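Local coordinates for protein teicoplanin pseudoaglycone deacetylases Orf2 (Actinoplanes teichomyceticus, PDB 2X9L) that probably uses zinc to hydrolyse the acetamide of an N-acetylglucosamine on the teicoplanin pseudoaglycone, releasing the free amine, at residues A[13-18]-A[162-167]; A[93-98]-A[134-139]. All coordinates share one frame; numbering follows the deposited sequence.

Interaction 1 lies buried near the centre of the chain, whereas interaction 2 sits further out, with a packed interior and a charged, partly exposed rim. Interaction 1 brings residues 13-18, at the end of strand 9-14, against the first turn of helix 162-177 and is built on metal ligation, one histidine-carboxylate bond and ring packing. Interaction 2 joins the loop 93-98 to helix 126-147 through a phenylalanine ring packed on both faces and an arginine salt-bridge network. No helix or strand is shared, yet the two meet at the bound octyl glucoside, where the carboxylates of D163 and D97 lie close and S98 N probably bonds D163 OD2. Along the chain, interaction 2 is nested within the loop closed by interaction 1.

Interaction 1: residues A[13-18]-A[162-167]; sequences ISPHLD and PDHEAT. With ZN (zinc ion), chain B; BOG (octyl beta-D-glucopyranoside), chain C.
P15 and H164 mark the closest backbone approach, their CA atoms 5.4 Å apart, where the chain leaving strand 9-14 passes the first turn of helix 162-177. No backbone hydrogen bond joins the two segments, and side chains fill the interface. The pyrrolidine of P15 lies over one face of the H164 imidazole, with P15 CG 3.7 Å from the ring centroid in a CH-pi contact almost along the normal. Further along, the methyls I13 CG2 and T167 CG2 touch at 3.7 Å. The T167 side chain is turned with OG1 beside the backbone N (chi1 -63°), which sends CG2 toward I13 and OG1 back to D163 O, a carbonyl that T167 N also bonds from the opposite face of its plane.

The polar end of the contact is the zinc site of the PIG-L deacetylase fold: P15 to D18 belong to the sequence PHLDD, which corresponds to the family's AHPDD-type motif, and H164 ends the HXXH-type motif, here HPDH. H16 ND1 binds the zinc ion at 2.2 Å and H164 NE2 does so at the same distance; D19 and a water held by D18 OD1 are further ligands. The two imidazoles meet rim to rim, their planes 50° apart. The other ring nitrogen, H16 NE2, donates to D163 OD2 at 2.7 Å (N-H...O 162°), nearly in the ring plane and using the carboxylate's anti lone pair. Held by zinc on ND1 and by D163 on NE2, the ring has little freedom to turn. D163 is itself held by R101 through OD1, while D187 takes H164 ND1, a second-shell carboxylate that probably polarises the ligand. The octyl glucoside sugar covers one face of H16, and its O2 and O3 hydroxyls hydrogen-bond to the zinc-bound water.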
loop_
_atom_site.group_PDB
_atom_site.type_symbol
_atom_site.label_atom_id
_atom_site.label_comp_id
_atom_site.label_asym_id
_atom_site.label_seq_id
_atom_site.Cartn_x
_atom_site.Cartn_y
_atom_site.Cartn_z
ATOM N N ILE A 13 6.061 0.428 -3.005
ATOM C CA ILE A 13 5.178 -0.597 -3.552
ATOM C C ILE A 13 3.882 -0.643 -2.738
ATOM O O ILE A 13 3.852 -1.122 -1.598
ATOM C CB ILE A 13 5.873 -1.966 -3.587
ATOM C CG1 ILE A 13 7.175 -1.881 -4.396
ATOM C CG2 ILE A 13 4.943 -3.038 -4.210
ATOM C CD1 ILE A 13 7.876 -3.209 -4.522
ATOM N N SER A 14 2.821 -0.107 -3.333
ATOM C CA SER A 14 1.548 0.080 -2.663
ATOM C C SER A 14 0.602 -1.057 -3.059
ATOM O O SER A 14 0.501 -1.392 -4.229
ATOM C CB SER A 14 0.959 1.432 -3.094
ATOM O OG SER A 14 -0.240 1.746 -2.400
ATOM N N PRO A 15 -0.078 -1.672 -2.081
ATOM C CA PRO A 15 -1.061 -2.700 -2.438
ATOM C C PRO A 15 -2.191 -2.117 -3.283
ATOM O O PRO A 15 -2.460 -2.619 -4.375
ATOM C CB PRO A 15 -1.612 -3.163 -1.084
ATOM C CG PRO A 15 -0.572 -2.752 -0.088
ATOM C CD PRO A 15 0.054 -1.501 -0.624
ATOM N N HIS A 16 -2.838 -1.071 -2.774
ATOM C CA HIS A 16 -3.983 -0.477 -3.456
ATOM C C HIS A 16 -3.729 0.964 -3.798
ATOM O O HIS A 16 -2.763 1.562 -3.327
ATOM C CB HIS A 16 -5.242 -0.531 -2.579
ATOM C CG HIS A 16 -5.653 -1.919 -2.208
ATOM N ND1 HIS A 16 -5.672 -2.370 -0.904
ATOM C CD2 HIS A 16 -6.045 -2.963 -2.971
ATOM C CE1 HIS A 16 -6.058 -3.632 -0.885
ATOM N NE2 HIS A 16 -6.299 -4.012 -2.126
ATOM N N LEU A 17 -4.635 1.525 -4.592
ATOM C CA LEU A 17 -4.551 2.921 -4.995
ATOM C C LEU A 17 -4.977 3.806 -3.825
ATOM O O LEU A 17 -6.150 4.123 -3.668
ATOM C CB LEU A 17 -5.433 3.168 -6.218
ATOM C CG LEU A 17 -4.963 2.361 -7.437
ATOM C CD1 LEU A 17 -6.073 2.224 -8.481
ATOM C CD2 LEU A 17 -3.673 2.922 -8.066
ATOM N N ASP A 18 -3.999 4.127 -2.991
ATOM C CA ASP A 18 -4.085 5.079 -1.873
ATOM C C ASP A 18 -3.203 4.694 -0.686
ATOM O O ASP A 18 -2.879 5.536 0.151
ATOM C CB ASP A 18 -5.510 5.358 -1.389
ATOM C CG ASP A 18 -6.191 4.148 -0.784
ATOM O OD1 ASP A 18 -5.624 3.031 -0.812
ATOM O OD2 ASP A 18 -7.329 4.326 -0.290
ATOM N N PRO A 162 -5.653 -9.303 2.716
ATOM C CA PRO A 162 -4.884 -10.290 1.942
ATOM C C PRO A 162 -4.059 -9.671 0.808
ATOM O O PRO A 162 -3.010 -10.226 0.464
ATOM C CB PRO A 162 -5.963 -11.210 1.350
ATOM C CG PRO A 162 -7.245 -10.425 1.444
ATOM C CD PRO A 162 -7.105 -9.545 2.650
ATOM N N ASP A 163 -4.524 -8.562 0.233
ATOM C CA ASP A 163 -3.778 -7.878 -0.814
ATOM C C ASP A 163 -2.515 -7.239 -0.220
ATOM O O ASP A 163 -1.472 -7.186 -0.870
ATOM C CB ASP A 163 -4.624 -6.786 -1.494
ATOM C CG ASP A 163 -5.745 -7.354 -2.362
ATOM O OD1 ASP A 163 -5.695 -8.558 -2.698
ATOM O OD2 ASP A 163 -6.676 -6.592 -2.709
ATOM N N HIS A 164 -2.608 -6.745 1.015
ATOM C CA HIS A 164 -1.425 -6.178 1.663
ATOM C C HIS A 164 -0.409 -7.259 1.970
ATOM O O HIS A 164 0.802 -7.069 1.786
ATOM C CB HIS A 164 -1.790 -5.428 2.950
ATOM C CG HIS A 164 -2.549 -4.164 2.703
ATOM N ND1 HIS A 164 -2.336 -3.008 3.427
ATOM C CD2 HIS A 164 -3.496 -3.864 1.781
ATOM C CE1 HIS A 164 -3.131 -2.057 2.973
ATOM N NE2 HIS A 164 -3.847 -2.550 1.975
ATOM N N GLU A 165 -0.901 -8.384 2.469
ATOM C CA GLU A 165 -0.033 -9.507 2.777
ATOM C C GLU A 165 0.665 -10.014 1.517
ATOM O O GLU A 165 1.859 -10.299 1.546
ATOM C CB GLU A 165 -0.820 -10.622 3.468
ATOM C CG GLU A 165 -1.213 -10.265 4.904
ATOM C CD GLU A 165 -2.088 -11.310 5.589
ATOM O OE1 GLU A 165 -2.281 -11.190 6.818
ATOM O OE2 GLU A 165 -2.590 -12.229 4.906
ATOM N N ALA A 166 -0.071 -10.107 0.411
ATOM C CA ALA A 166 0.517 -10.593 -0.839
ATOM C C ALA A 166 1.606 -9.631 -1.326
ATOM O O ALA A 166 2.680 -10.056 -1.792
ATOM C CB ALA A 166 -0.558 -10.737 -1.924
ATOM N N THR A 167 1.302 -8.338 -1.241
ATOM C CA THR A 167 2.221 -7.296 -1.675
ATOM C C THR A 167 3.484 -7.342 -0.833
ATOM O O THR A 167 4.594 -7.344 -1.363
ATOM C CB THR A 167 1.599 -5.891 -1.554
ATOM O OG1 THR A 167 0.466 -5.798 -2.420
ATOM C CG2 THR A 167 2.611 -4.805 -1.949
HETATM ZN ZN ZN B . -5.034 -1.132 0.765
HETATM C C1 BOG C . -10.312 -2.256 1.385
HETATM O O1 BOG C . -10.223 -2.629 2.728
HETATM C C2 BOG C . -9.430 -1.099 0.898
HETATM O O2 BOG C . -9.296 0.009 1.729
HETATM C C3 BOG C . -9.376 -0.855 -0.617
HETATM O O3 BOG C . -8.440 0.020 -1.103
HETATM C C4 BOG C . -9.815 -2.000 -1.549
HETATM O O4 BOG C . -10.009 -1.677 -2.887
HETATM C C5 BOG C . -10.673 -3.127 -0.943
HETATM O O5 BOG C . -10.682 -3.297 0.483
HETATM C C6 BOG C . -10.845 -4.391 -1.737
HETATM O O6 BOG C . -9.684 -5.138 -1.704
HETATM C "C1'" BOG C . -11.178 -3.500 3.239
HETATM C "C2'" BOG C . -11.037 -3.855 4.700
HETATM C "C3'" BOG C . -10.563 -5.239 5.055
HETATM C "C4'" BOG C . -11.549 -6.379 4.914
HETATM C "C5'" BOG C . -11.025 -7.803 4.953
HETATM C "C6'" BOG C . -11.496 -8.758 3.884
HETATM C "C7'" BOG C . -10.678 -8.871 2.624
HETATM C "C8'" BOG C . -10.862 -7.846 1.545
HETATM O O HOH W 1 -6.596 0.686 0.735
#

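Interaction 2: residues A[93-98]-A[134-139]; sequences GRFLDS and GEVADD. With BOG (octyl beta-D-glucopyranoside), chain C.
F95 and V136 make the tight centre of this contact, with V136 CG2 lying over the middle of the phenyl face, 3.8 Å from its centroid and only 6° off the normal. The opposite face of the same ring is closed by R94 CG, which leaves the phenyl sandwiched between a methyl of the helix and the aliphatic stem of its own neighbour. The rim of the ring also meets the helix, F95 CE2 touching E135 CB at 3.7 Å.

Outside this packed layer R94 reaches across the exposed side. With CG between the backbone N and the carbonyl carbon (chi1 64°), its stem is laid over the F95 ring, and the extended chain carries NE outward to the helix carboxylates. The guanidinium grips D139 side-on: R94 NE bonds D139 OD1 at 2.8 Å, and R94 NH2 reaches D139 OD2 at 3.2 Å from above the carboxylate plane. R94 NH1 pairs with E135 OE1 at 3.1 Å, completing a salt-bridge network that spans one helical turn. A water also links R94 N to D139 OD1. With an alanine at D139, R94 NE and NH2 would probably lose their carboxylate, E135 would be left as the remaining bridge of this network, and the guanidinium would be freer to swing outward.

At the other end of the loop, D97 and S98 hydrogen-bond the octyl glucoside. F95 packs on V43, F44 and Y41, tying the loop to the end of strand 37-42, which D139 also touches through Y41, while V136 and A137 rest on A170 of helix 162-177.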
loop_
_atom_site.group_PDB
_atom_site.type_symbol
_atom_site.label_atom_id
_atom_site.label_comp_id
_atom_site.label_asym_id
_atom_site.label_seq_id
_atom_site.Cartn_x
_atom_site.Cartn_y
_atom_site.Cartn_z
ATOM N N GLY A 93 0.035 -1.339 -11.694
ATOM C CA GLY A 93 0.207 -2.752 -11.967
ATOM C C GLY A 93 -1.027 -3.442 -12.513
ATOM O O GLY A 93 -2.094 -2.839 -12.650
ATOM N N ARG A 94 -0.865 -4.729 -12.811
ATOM C CA ARG A 94 -1.850 -5.470 -13.575
ATOM C C ARG A 94 -2.783 -6.312 -12.720
ATOM O O ARG A 94 -3.738 -6.891 -13.239
ATOM C CB ARG A 94 -1.140 -6.388 -14.571
ATOM C CG ARG A 94 -0.286 -7.460 -13.876
ATOM C CD ARG A 94 0.200 -8.529 -14.846
ATOM N NE ARG A 94 1.293 -9.337 -14.305
ATOM C CZ ARG A 94 1.211 -10.633 -14.004
ATOM N NH1 ARG A 94 0.076 -11.289 -14.170
ATOM N NH2 ARG A 94 2.272 -11.277 -13.518
ATOM N N PHE A 95 -2.507 -6.409 -11.424
ATOM C CA PHE A 95 -3.250 -7.361 -10.593
ATOM C C PHE A 95 -4.605 -6.838 -10.138
ATOM O O PHE A 95 -4.769 -5.658 -9.847
ATOM C CB PHE A 95 -2.386 -7.812 -9.411
ATOM C CG PHE A 95 -1.083 -8.389 -9.846
ATOM C CD1 PHE A 95 0.046 -7.581 -9.947
ATOM C CD2 PHE A 95 -0.990 -9.720 -10.218
ATOM C CE1 PHE A 95 1.238 -8.104 -10.382
ATOM C CE2 PHE A 95 0.213 -10.246 -10.654
ATOM C CZ PHE A 95 1.323 -9.429 -10.732
ATOM N N LEU A 96 -5.582 -7.738 -10.077
ATOM C CA LEU A 96 -6.932 -7.335 -9.749
ATOM C C LEU A 96 -7.119 -7.248 -8.251
ATOM O O LEU A 96 -6.752 -8.166 -7.532
ATOM C CB LEU A 96 -7.931 -8.358 -10.313
ATOM C CG LEU A 96 -8.099 -8.414 -11.828
ATOM C CD1 LEU A 96 -9.043 -9.575 -12.180
ATOM C CD2 LEU A 96 -8.629 -7.091 -12.346
ATOM N N ASP A 97 -7.723 -6.151 -7.807
ATOM C CA ASP A 97 -8.159 -5.970 -6.424
ATOM C C ASP A 97 -8.958 -7.190 -5.973
ATOM O O ASP A 97 -9.586 -7.857 -6.780
ATOM C CB ASP A 97 -9.043 -4.723 -6.352
ATOM C CG ASP A 97 -9.200 -4.169 -4.943
ATOM O OD1 ASP A 97 -8.596 -4.685 -3.985
ATOM O OD2 ASP A 97 -9.947 -3.182 -4.799
ATOM N N SER A 98 -8.936 -7.463 -4.677
ATOM C CA SER A 98 -9.570 -8.648 -4.113
ATOM C C SER A 98 -11.038 -8.806 -4.521
ATOM O O SER A 98 -11.514 -9.935 -4.713
ATOM C CB SER A 98 -9.448 -8.659 -2.594
ATOM O OG SER A 98 -10.213 -7.618 -2.003
ATOM N N GLY A 134 3.797 -15.324 -6.133
ATOM C CA GLY A 134 4.818 -15.574 -7.140
ATOM C C GLY A 134 4.748 -14.648 -8.349
ATOM O O GLY A 134 5.774 -14.158 -8.833
ATOM N N GLU A 135 3.537 -14.391 -8.837
ATOM C CA GLU A 135 3.375 -13.505 -9.990
ATOM C C GLU A 135 3.704 -12.072 -9.634
ATOM O O GLU A 135 4.319 -11.348 -10.424
ATOM C CB GLU A 135 1.953 -13.546 -10.532
ATOM C CG GLU A 135 1.557 -14.863 -11.173
ATOM C CD GLU A 135 0.152 -14.801 -11.742
ATOM O OE1 GLU A 135 -0.086 -13.985 -12.668
ATOM O OE2 GLU A 135 -0.718 -15.559 -11.259
ATOM N N VAL A 136 3.249 -11.643 -8.463
ATOM C CA VAL A 136 3.563 -10.288 -8.025
ATOM C C VAL A 136 5.073 -10.146 -7.886
ATOM O O VAL A 136 5.655 -9.170 -8.344
ATOM C CB VAL A 136 2.869 -9.917 -6.706
ATOM C CG1 VAL A 136 3.299 -8.524 -6.253
ATOM C CG2 VAL A 136 1.343 -9.967 -6.888
ATOM N N ALA A 137 5.704 -11.140 -7.270
ATOM C CA ALA A 137 7.144 -11.129 -7.124
ATOM C C ALA A 137 7.856 -11.030 -8.467
ATOM O O ALA A 137 8.835 -10.292 -8.579
ATOM C CB ALA A 137 7.624 -12.352 -6.332
ATOM N N ASP A 138 7.379 -11.767 -9.472
ATOM C CA ASP A 138 7.951 -11.669 -10.825
ATOM C C ASP A 138 7.904 -10.231 -11.330
ATOM O O ASP A 138 8.894 -9.707 -11.868
ATOM C CB ASP A 138 7.191 -12.541 -11.835
ATOM C CG ASP A 138 7.437 -14.017 -11.653
ATOM O OD1 ASP A 138 8.381 -14.390 -10.930
ATOM O OD2 ASP A 138 6.675 -14.819 -12.249
ATOM N N ASP A 139 6.742 -9.594 -11.204
ATOM C CA ASP A 139 6.615 -8.225 -11.671
ATOM C C ASP A 139 7.537 -7.281 -10.895
ATOM O O ASP A 139 8.184 -6.397 -11.479
ATOM C CB ASP A 139 5.165 -7.747 -11.626
ATOM C CG ASP A 139 4.328 -8.322 -12.755
ATOM O OD1 ASP A 139 3.250 -7.763 -13.054
ATOM O OD2 ASP A 139 4.760 -9.326 -13.364
HETATM C C1 BOG C . -10.312 -2.256 1.385
HETATM O O1 BOG C . -10.223 -2.629 2.728
HETATM C C2 BOG C . -9.430 -1.099 0.898
HETATM O O2 BOG C . -9.296 0.009 1.729
HETATM C C3 BOG C . -9.376 -0.855 -0.617
HETATM O O3 BOG C . -8.440 0.020 -1.103
HETATM C C4 BOG C . -9.815 -2.000 -1.549
HETATM O O4 BOG C . -10.009 -1.677 -2.887
HETATM C C5 BOG C . -10.673 -3.127 -0.943
HETATM O O5 BOG C . -10.682 -3.297 0.483
HETATM C C6 BOG C . -10.845 -4.391 -1.737
HETATM O O6 BOG C . -9.684 -5.138 -1.704
HETATM C "C1'" BOG C . -11.178 -3.500 3.239
HETATM C "C2'" BOG C . -11.037 -3.855 4.700
HETATM C "C3'" BOG C . -10.563 -5.239 5.055
HETATM C "C4'" BOG C . -11.549 -6.379 4.914
HETATM C "C5'" BOG C . -11.025 -7.803 4.953
HETATM C "C6'" BOG C . -11.496 -8.758 3.884
HETATM C "C7'" BOG C . -10.678 -8.871 2.624
HETATM C "C8'" BOG C . -10.862 -7.846 1.545
HETATM O O HOH W 2 2.090 -5.196 -12.555
#